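Long-range contacts in probable acetyltransferase (Thermus thermophilus, PDB 3EXN), which probably transfers an acyl group from acetyl-CoA to an acceptor substrate, as a member of the GCN5-related N-acetyltransferase (GNAT) family: residues A[75-80]-A[89-94]; A[85-90]-A[119-124]; A[124-129]-A[153-158]. All coordinates share one frame; numbering follows the deposited sequence.

Contact 1 (A[75-80]-A[89-94]). With ACO (acetyl coenzyme *a), chain C.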
# COMPACT_ATOMS: atom_id res chain seq x y z
N GLY A 75 -1.14 -2.61 -9.11
CA GLY A 75 -1.33 -2.14 -7.72
C GLY A 75 -0.24 -1.19 -7.30
O GLY A 75 0.61 -0.78 -8.11
N TYR A 76 -0.26 -0.88 -6.00
CA TYR A 76 0.60 0.14 -5.42
C TYR A 76 0.80 -0.20 -3.95
O TYR A 76 -0.15 -0.61 -3.29
CB TYR A 76 -0.04 1.51 -5.55
CG TYR A 76 0.77 2.63 -4.98
CD1 TYR A 76 2.00 2.98 -5.54
CD2 TYR A 76 0.30 3.38 -3.89
CE1 TYR A 76 2.77 4.05 -5.02
CE2 TYR A 76 1.05 4.43 -3.37
CZ TYR A 76 2.30 4.76 -3.94
OH TYR A 76 3.04 5.81 -3.41
N LEU A 77 2.02 -0.04 -3.43
CA LEU A 77 2.34 -0.31 -2.04
C LEU A 77 3.20 0.86 -1.53
O LEU A 77 4.15 1.26 -2.19
CB LEU A 77 3.07 -1.66 -1.87
CG LEU A 77 3.50 -2.16 -0.46
CD1 LEU A 77 3.60 -3.69 -0.42
CD2 LEU A 77 4.84 -1.49 0.00
N ASP A 78 2.83 1.43 -0.37
CA ASP A 78 3.51 2.66 0.14
C ASP A 78 3.73 2.44 1.60
O ASP A 78 2.77 2.21 2.32
CB ASP A 78 2.64 3.92 -0.14
CG ASP A 78 3.39 5.26 0.01
OD1 ASP A 78 4.38 5.37 0.80
OD2 ASP A 78 2.98 6.24 -0.66
N ALA A 79 4.98 2.50 2.03
CA ALA A 79 5.37 2.36 3.44
C ALA A 79 6.41 3.42 3.83
O ALA A 79 7.07 4.05 2.98
CB ALA A 79 5.89 0.95 3.67
N LYS A 80 6.53 3.63 5.12
CA LYS A 80 7.51 4.55 5.73
C LYS A 80 8.34 3.79 6.80
O LYS A 80 7.78 3.30 7.80
CB LYS A 80 6.79 5.72 6.42
CG LYS A 80 7.69 6.76 7.09
CD LYS A 80 8.66 7.38 6.12
CE LYS A 80 9.59 8.36 6.81
NZ LYS A 80 8.94 9.70 6.99
N ALA A 89 8.48 0.13 10.97
CA ALA A 89 7.98 0.58 9.65
C ALA A 89 6.47 0.58 9.69
O ALA A 89 5.88 -0.15 10.47
CB ALA A 89 8.49 -0.38 8.52
N THR A 90 5.83 1.34 8.78
CA THR A 90 4.37 1.39 8.75
C THR A 90 3.97 1.37 7.32
O THR A 90 4.49 2.14 6.50
CB THR A 90 3.82 2.68 9.41
OG1 THR A 90 4.13 2.70 10.80
CG2 THR A 90 2.30 2.84 9.22
N LEU A 91 3.03 0.49 7.01
CA LEU A 91 2.40 0.43 5.70
C LEU A 91 1.18 1.38 5.75
O LEU A 91 0.25 1.19 6.55
CB LEU A 91 1.98 -1.05 5.37
CG LEU A 91 1.25 -1.31 4.03
CD1 LEU A 91 2.22 -1.22 2.93
CD2 LEU A 91 0.62 -2.75 4.10
N SER A 92 1.18 2.40 4.88
CA SER A 92 0.07 3.38 4.77
C SER A 92 -0.93 3.09 3.67
O SER A 92 -2.06 3.53 3.75
CB SER A 92 0.62 4.82 4.60
OG SER A 92 1.30 4.99 3.36
N LEU A 93 -0.51 2.34 2.66
CA LEU A 93 -1.42 1.95 1.57
C LEU A 93 -0.93 0.69 0.85
O LEU A 93 0.23 0.62 0.38
CB LEU A 93 -1.58 3.12 0.58
CG LEU A 93 -2.60 2.94 -0.53
CD1 LEU A 93 -3.99 2.61 0.05
CD2 LEU A 93 -2.62 4.21 -1.39
N LEU A 94 -1.83 -0.29 0.76
CA LEU A 94 -1.68 -1.43 -0.14
C LEU A 94 -2.97 -1.52 -0.99
O LEU A 94 -4.06 -1.66 -0.48
CB LEU A 94 -1.47 -2.72 0.65
CG LEU A 94 -1.42 -4.03 -0.15
CD1 LEU A 94 -0.36 -4.10 -1.32
CD2 LEU A 94 -1.22 -5.24 0.80
O5B ACO C . -6.23 -12.33 0.02
P1A ACO C . -5.67 -11.73 -1.42
O1A ACO C . -6.46 -12.40 -2.54
O2A ACO C . -4.15 -11.65 -1.33
O3A ACO C . -6.21 -10.20 -1.27
P2A ACO C . -6.12 -9.11 -2.42
O4A ACO C . -7.57 -8.84 -2.84
O5A ACO C . -5.19 -9.52 -3.54
O6A ACO C . -5.51 -7.87 -1.51
CBP ACO C . -6.42 -5.82 -0.49
CCP ACO C . -6.16 -7.33 -0.35
CDP ACO C . -5.05 -5.17 -0.56
CEP ACO C . -7.16 -5.26 0.72
CAP ACO C . -7.23 -5.53 -1.79
OAP ACO C . -8.54 -6.16 -1.73
C9P ACO C . -7.48 -4.06 -2.04
O9P ACO C . -6.72 -3.38 -2.72
N8P ACO C . -8.59 -3.54 -1.51
C7P ACO C . -9.02 -2.15 -1.74
C6P ACO C . -8.04 -1.10 -1.21
C5P ACO C . -7.80 -1.29 0.29
O5P ACO C . -8.73 -1.52 1.08
N4P ACO C . -6.51 -1.19 0.67
C3P ACO C . -6.13 -1.32 2.05
C2P ACO C . -6.11 0.02 2.75
S1P ACO C . -5.57 -0.10 4.46
C ACO C . -3.91 -0.20 4.14
O ACO C . -3.54 -0.18 3.00
CH3 ACO C . -2.91 -0.30 5.28
O HOH W 1 3.92 5.33 3.49
O HOH W 2 0.50 6.62 1.12
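The beta hairpin of strands 72-81 and 89-96 carries a classic beta bulge, where Ser-92 and Leu-93 both face Asp-78. Asp-78 O accepts Ser-92 N at 3.0 Å and, weakly, Leu-93 N, while Asp-78 N gives its own bond to Leu-93 O at 2.8 Å. On the Lys-80 side of the bulge the register has moved by one, and Lys-80 and Thr-90 pair through two backbone bonds. The Asp-78 carboxylate is gripped from several directions. Tyr-76 OH reaches Asp-78 OD2 at 2.8 Å from above the carboxylate plane (52° out of it), a water links Asp-78 OD1 to Ser-92 OG, and Arg-62 of the adjoining strand adds a salt bridge. Leu-93 CD2 meets the Tyr-76 ring at its edge, in plane, 3.9 Å from Tyr-76 CD2. Leu-77, Ala-79, Leu-91 and Leu-94 make the opposite face aliphatic. With Leu-91 CG opposite its own backbone N (chi1 178°), the CD1 branch reaches across to Leu-77 CG at 3.7 Å, the two side chains crossing at about a right angle. Leu-94 CD1 meets the CD1 tip of Leu-77, and helix 105-115 covers this face through Leu-110 and Phe-113. Directly after the bulge, Leu-94 turns its backbone to acetyl-CoA: Leu-94 N donates to the thioester carbonyl, ACO O, at 2.8 Å, and Leu-94 O accepts ACO N4P at 2.7 Å. The cofactor thus pairs with the strand much as another strand would. A bulged strand that presents its backbone to the acetyl thioester in this way is characteristic of the acetyl-CoA site of the GNAT fold.

Contact 2 (A[85-90]-A[119-124])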
# COMPACT_ATOMS: atom_id res chain seq x y z
N GLU A 85 8.29 4.47 15.39
CA GLU A 85 9.61 4.56 15.98
C GLU A 85 10.70 4.21 14.98
O GLU A 85 10.47 3.51 14.01
CB GLU A 85 9.71 3.61 17.18
CG GLU A 85 8.53 3.76 18.13
CD GLU A 85 8.91 4.40 19.41
OE1 GLU A 85 9.56 3.71 20.24
OE2 GLU A 85 8.56 5.59 19.61
N ALA A 86 11.91 4.71 15.28
CA ALA A 86 13.09 4.58 14.44
C ALA A 86 13.31 3.16 13.94
O ALA A 86 13.74 2.98 12.80
CB ALA A 86 14.34 5.04 15.25
N GLU A 87 13.03 2.17 14.82
CA GLU A 87 13.27 0.73 14.53
C GLU A 87 12.15 0.00 13.78
O GLU A 87 12.31 -1.18 13.43
CB GLU A 87 13.47 -0.03 15.83
CG GLU A 87 14.51 0.58 16.74
CD GLU A 87 13.96 1.62 17.71
OE1 GLU A 87 13.01 2.36 17.36
OE2 GLU A 87 14.52 1.72 18.83
N ASP A 88 11.01 0.68 13.60
CA ASP A 88 9.83 0.07 12.97
C ASP A 88 9.57 0.61 11.56
O ASP A 88 10.36 1.40 11.01
CB ASP A 88 8.60 0.32 13.84
CG ASP A 88 8.82 -0.07 15.26
OD1 ASP A 88 9.65 -0.97 15.50
OD2 ASP A 88 8.18 0.51 16.13
N ALA A 89 8.48 0.13 10.97
CA ALA A 89 7.98 0.58 9.65
C ALA A 89 6.47 0.58 9.69
O ALA A 89 5.88 -0.15 10.47
CB ALA A 89 8.49 -0.38 8.52
N THR A 90 5.83 1.34 8.78
CA THR A 90 4.37 1.39 8.75
C THR A 90 3.97 1.37 7.32
O THR A 90 4.49 2.14 6.50
CB THR A 90 3.82 2.68 9.41
OG1 THR A 90 4.13 2.70 10.80
CG2 THR A 90 2.30 2.84 9.22
N GLY A 119 16.39 -6.13 9.68
CA GLY A 119 16.93 -4.99 10.40
C GLY A 119 15.83 -4.09 10.94
O GLY A 119 16.10 -3.21 11.74
N VAL A 120 14.61 -4.29 10.45
CA VAL A 120 13.39 -3.68 11.00
C VAL A 120 12.71 -4.61 12.01
O VAL A 120 12.64 -5.81 11.81
CB VAL A 120 12.36 -3.37 9.87
CG1 VAL A 120 11.05 -2.93 10.46
CG2 VAL A 120 12.90 -2.35 8.90
N ARG A 121 12.14 -4.00 13.05
CA ARG A 121 11.61 -4.68 14.22
C ARG A 121 10.15 -5.12 14.11
O ARG A 121 9.86 -6.30 14.27
CB ARG A 121 11.83 -3.78 15.45
CG ARG A 121 11.30 -4.26 16.79
CD ARG A 121 11.53 -3.23 17.91
NE ARG A 121 10.69 -2.04 17.79
CZ ARG A 121 10.76 -0.98 18.59
NH1 ARG A 121 9.95 0.05 18.39
NH2 ARG A 121 11.63 -0.94 19.60
N ARG A 122 9.23 -4.17 13.88
CA ARG A 122 7.79 -4.45 13.72
C ARG A 122 7.28 -3.73 12.50
O ARG A 122 7.78 -2.65 12.20
CB ARG A 122 6.93 -3.89 14.88
CG ARG A 122 7.48 -4.07 16.27
CD ARG A 122 6.83 -3.14 17.25
NE ARG A 122 7.73 -2.89 18.37
CZ ARG A 122 8.04 -3.77 19.31
NH1 ARG A 122 7.52 -5.00 19.30
NH2 ARG A 122 8.87 -3.43 20.30
N LEU A 123 6.24 -4.29 11.90
CA LEU A 123 5.56 -3.69 10.72
C LEU A 123 4.13 -3.36 11.11
O LEU A 123 3.33 -4.24 11.39
CB LEU A 123 5.60 -4.67 9.54
CG LEU A 123 4.94 -4.20 8.24
CD1 LEU A 123 5.54 -2.88 7.78
CD2 LEU A 123 5.07 -5.27 7.14
N TYR A 124 3.81 -2.06 11.09
CA TYR A 124 2.46 -1.60 11.40
C TYR A 124 1.73 -1.45 10.09
O TYR A 124 2.39 -1.33 9.07
CB TYR A 124 2.50 -0.25 12.10
CG TYR A 124 2.96 -0.30 13.58
CD1 TYR A 124 2.04 -0.32 14.63
CD2 TYR A 124 4.32 -0.31 13.92
CE1 TYR A 124 2.46 -0.34 16.00
CE2 TYR A 124 4.75 -0.36 15.26
CZ TYR A 124 3.80 -0.37 16.29
OH TYR A 124 4.21 -0.40 17.63
O HOH W 3 6.61 1.22 17.89
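Asp-88 turns its carboxylate beside its own backbone N (chi1 -51°), and Arg-121, stretched through its first two torsions, bends at the third (chi3 71°) to bring its guanidinium edge against that carboxylate. The grip is side-on. Arg-121 NE meets Asp-88 OD1 on its syn lone pair at 2.7 Å, and Arg-121 NH1 reaches Asp-88 OD2 at 2.9 Å, the planes 43° apart. Glu-87 lies alongside Arg-121, its CB 3.9 Å above the centre of the guanidinium and its carboxylate stacked on the group; the Glu-87 OE1 to Arg-121 NH1 salt bridge is long and acts by charge alone. Arg-122 NH2 lies over the opposite face, toward the rim, and Arg-122 NE makes a long salt bridge to Asp-88 OD1, so both arginines share the one carboxylate. A water donates to Asp-88 OD2 and also bonds Tyr-124 OH. Backbone bonds carry the pairing onward: Arg-121 N to Glu-87 O at 2.9 Å, Ala-89 N to Arg-122 O at 3.1 Å, and a straight one from Tyr-124 N to Ala-89 O. Arg-122 N, buried here, finds no partner. Ala-89 CB packs on Leu-123 CD1 at 3.9 Å on one face of the sheet, and Thr-90 OG1, bonded to Tyr-83 O, touches Tyr-124 CB on the other. Two neighbouring parallel strands, joined through helix 105-115, are typical of a beta-alpha-beta crossover.

Contact 3 (A[124-129]-A[153-158]). With ACO (acetyl coenzyme *a), chain C.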
# COMPACT_ATOMS: atom_id res chain seq x y z
N TYR A 124 3.81 -2.06 11.09
CA TYR A 124 2.46 -1.60 11.40
C TYR A 124 1.73 -1.45 10.09
O TYR A 124 2.39 -1.33 9.07
CB TYR A 124 2.50 -0.25 12.10
CG TYR A 124 2.96 -0.30 13.58
CD1 TYR A 124 2.04 -0.32 14.63
CD2 TYR A 124 4.32 -0.31 13.92
CE1 TYR A 124 2.46 -0.34 16.00
CE2 TYR A 124 4.75 -0.36 15.26
CZ TYR A 124 3.80 -0.37 16.29
OH TYR A 124 4.21 -0.40 17.63
N ALA A 125 0.40 -1.44 10.17
CA ALA A 125 -0.53 -1.13 9.05
C ALA A 125 -1.62 -0.22 9.62
O ALA A 125 -2.14 -0.50 10.71
CB ALA A 125 -1.11 -2.42 8.52
N VAL A 126 -1.95 0.87 8.90
CA VAL A 126 -2.99 1.83 9.33
C VAL A 126 -4.13 1.80 8.33
O VAL A 126 -3.89 1.92 7.13
CB VAL A 126 -2.48 3.25 9.54
CG1 VAL A 126 -1.71 3.79 8.29
CG2 VAL A 126 -3.66 4.18 9.98
N VAL A 127 -5.34 1.53 8.82
CA VAL A 127 -6.51 1.39 7.96
C VAL A 127 -7.38 2.64 8.11
O VAL A 127 -7.62 3.08 9.23
CB VAL A 127 -7.34 0.15 8.32
CG1 VAL A 127 -8.59 0.09 7.39
CG2 VAL A 127 -6.48 -1.13 8.22
N TYR A 128 -7.82 3.20 6.96
CA TYR A 128 -8.53 4.47 6.94
C TYR A 128 -10.01 4.22 6.74
O TYR A 128 -10.41 3.47 5.82
CB TYR A 128 -8.00 5.35 5.81
CG TYR A 128 -6.55 5.78 6.05
CD1 TYR A 128 -6.28 6.93 6.77
CD2 TYR A 128 -5.47 5.02 5.60
CE1 TYR A 128 -4.97 7.34 7.03
CE2 TYR A 128 -4.13 5.43 5.85
CZ TYR A 128 -3.91 6.60 6.56
OH TYR A 128 -2.63 7.06 6.84
N GLY A 129 -10.81 4.82 7.59
CA GLY A 129 -12.27 4.74 7.49
C GLY A 129 -12.90 3.41 7.89
O GLY A 129 -12.25 2.52 8.45
N LEU A 153 -9.34 6.36 11.68
CA LEU A 153 -8.12 5.52 11.61
C LEU A 153 -8.13 4.31 12.55
O LEU A 153 -8.65 4.41 13.65
CB LEU A 153 -6.88 6.36 12.01
CG LEU A 153 -6.31 7.42 11.09
CD1 LEU A 153 -5.02 7.97 11.67
CD2 LEU A 153 -6.03 6.77 9.74
N THR A 154 -7.53 3.19 12.13
CA THR A 154 -7.30 2.02 13.02
C THR A 154 -5.92 1.44 12.79
O THR A 154 -5.52 1.26 11.65
CB THR A 154 -8.32 0.86 12.80
OG1 THR A 154 -9.64 1.39 12.80
CG2 THR A 154 -8.18 -0.21 13.93
N TRP A 155 -5.22 1.12 13.89
CA TRP A 155 -3.84 0.63 13.82
C TRP A 155 -3.73 -0.87 14.15
O TRP A 155 -4.38 -1.35 15.08
CB TRP A 155 -2.96 1.42 14.79
CG TRP A 155 -2.71 2.81 14.33
CD1 TRP A 155 -3.52 3.90 14.49
CD2 TRP A 155 -1.60 3.26 13.56
NE1 TRP A 155 -2.97 5.00 13.89
CE2 TRP A 155 -1.78 4.64 13.32
CE3 TRP A 155 -0.45 2.63 13.07
CZ2 TRP A 155 -0.88 5.39 12.60
CZ3 TRP A 155 0.46 3.37 12.37
CH2 TRP A 155 0.24 4.75 12.14
N TYR A 156 -2.87 -1.54 13.39
CA TYR A 156 -2.54 -2.98 13.51
C TYR A 156 -1.01 -3.18 13.43
O TYR A 156 -0.31 -2.35 12.85
CB TYR A 156 -3.19 -3.74 12.37
CG TYR A 156 -4.68 -3.68 12.36
CD1 TYR A 156 -5.45 -4.69 12.94
CD2 TYR A 156 -5.35 -2.60 11.75
CE1 TYR A 156 -6.85 -4.63 12.95
CE2 TYR A 156 -6.74 -2.53 11.76
CZ TYR A 156 -7.49 -3.55 12.38
OH TYR A 156 -8.87 -3.50 12.38
N VAL A 157 -0.51 -4.32 13.93
CA VAL A 157 0.94 -4.59 13.93
C VAL A 157 1.27 -6.09 13.78
O VAL A 157 0.53 -6.97 14.29
CB VAL A 157 1.64 -4.07 15.21
CG1 VAL A 157 1.22 -4.86 16.47
CG2 VAL A 157 3.17 -4.04 15.01
N ARG A 158 2.39 -6.36 13.10
CA ARG A 158 2.94 -7.73 13.00
C ARG A 158 4.44 -7.75 13.25
O ARG A 158 5.20 -7.07 12.57
CB ARG A 158 2.68 -8.30 11.61
CG ARG A 158 3.09 -9.79 11.46
CD ARG A 158 2.67 -10.35 10.14
NE ARG A 158 3.56 -9.91 9.07
CZ ARG A 158 3.41 -10.23 7.78
NH1 ARG A 158 2.40 -11.00 7.36
NH2 ARG A 158 4.30 -9.76 6.89
O5B ACO C . -6.23 -12.33 0.02
P1A ACO C . -5.67 -11.73 -1.42
O1A ACO C . -6.46 -12.40 -2.54
O2A ACO C . -4.15 -11.65 -1.33
O3A ACO C . -6.21 -10.20 -1.27
P2A ACO C . -6.12 -9.11 -2.42
O4A ACO C . -7.57 -8.84 -2.84
O5A ACO C . -5.19 -9.52 -3.54
O6A ACO C . -5.51 -7.87 -1.51
CBP ACO C . -6.42 -5.82 -0.49
CCP ACO C . -6.16 -7.33 -0.35
CDP ACO C . -5.05 -5.17 -0.56
CEP ACO C . -7.16 -5.26 0.72
CAP ACO C . -7.23 -5.53 -1.79
OAP ACO C . -8.54 -6.16 -1.73
C9P ACO C . -7.48 -4.06 -2.04
O9P ACO C . -6.72 -3.38 -2.72
N8P ACO C . -8.59 -3.54 -1.51
C7P ACO C . -9.02 -2.15 -1.74
C6P ACO C . -8.04 -1.10 -1.21
C5P ACO C . -7.80 -1.29 0.29
O5P ACO C . -8.73 -1.52 1.08
N4P ACO C . -6.51 -1.19 0.67
C3P ACO C . -6.13 -1.32 2.05
C2P ACO C . -6.11 0.02 2.75
S1P ACO C . -5.57 -0.10 4.46
C ACO C . -3.91 -0.20 4.14
O ACO C . -3.54 -0.18 3.00
CH3 ACO C . -2.91 -0.30 5.28
O HOH W 4 -10.28 2.45 10.13
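Val-126 sits as a bump under the flat indole of Trp-155: its CB lies 3.8 Å from the centroid of the six-membered ring, almost exactly on the ring normal. The CG2 branch, anti to the backbone N, runs on beneath Trp-155 CE2 toward Leu-153, whose CD2 position is doubtful. Further along the same face the roles reverse, and Val-157 becomes the bump. Its CG2 is centred over the Tyr-124 ring, 3.7 Å from the centroid, with the two side chains side by side and pointing the same way. The Tyr-124 CD1 corner also reaches Trp-155 CE3 at 4.2 Å. An alanine in place of Trp-155 removes the indole over Val-126, which would probably leave a gap above its CB and CG2 and beside Tyr-124 CD1. These strands, 122-128 and 153-159, are antiparallel neighbours in the GNAT sheet, and Val-126 O comes 3.1 Å from the acetyl CH3 of the cofactor. On the other face, Val-127 CG2 presses obliquely on Tyr-156 CE2 at 3.8 Å, while Ala-125 O lies at the edge of that ring, in plane. Helix 132-140 covers this side through Lys-135, Phe-138 and Gln-139. Val-127 N bonds nearly straight to Thr-154 O at 2.8 Å (176°). Near the strand end a water accepts a hydrogen bond from Thr-154 OG1 and donates to Val-127 O and Gly-129 O.

Overall arrangement
All three contacts are seams of one mixed sheet. Contacts 1 and 2 share strand 89-96, contacts 2 and 3 share strand 122-128, and Leu-91 N, bonded to Tyr-124 O, ties them together. Contact 1, nearest the centre of the chain, and contact 3 are buried and both touch acetyl-CoA: one gives it backbone hydrogen bonds, the other van der Waals contact. Contact 2, about 16 Å from the chain centre and only partly buried, stays off the cofactor, the Thr-90 side chain about 7 Å away, and adds salt bridges to its backbone pairing. Contact 1 combines an aliphatic face with a hydrated carboxylate, whereas contact 3 lays valines over aromatic rings, and Thr-90 of contact 2 packs against Trp-155.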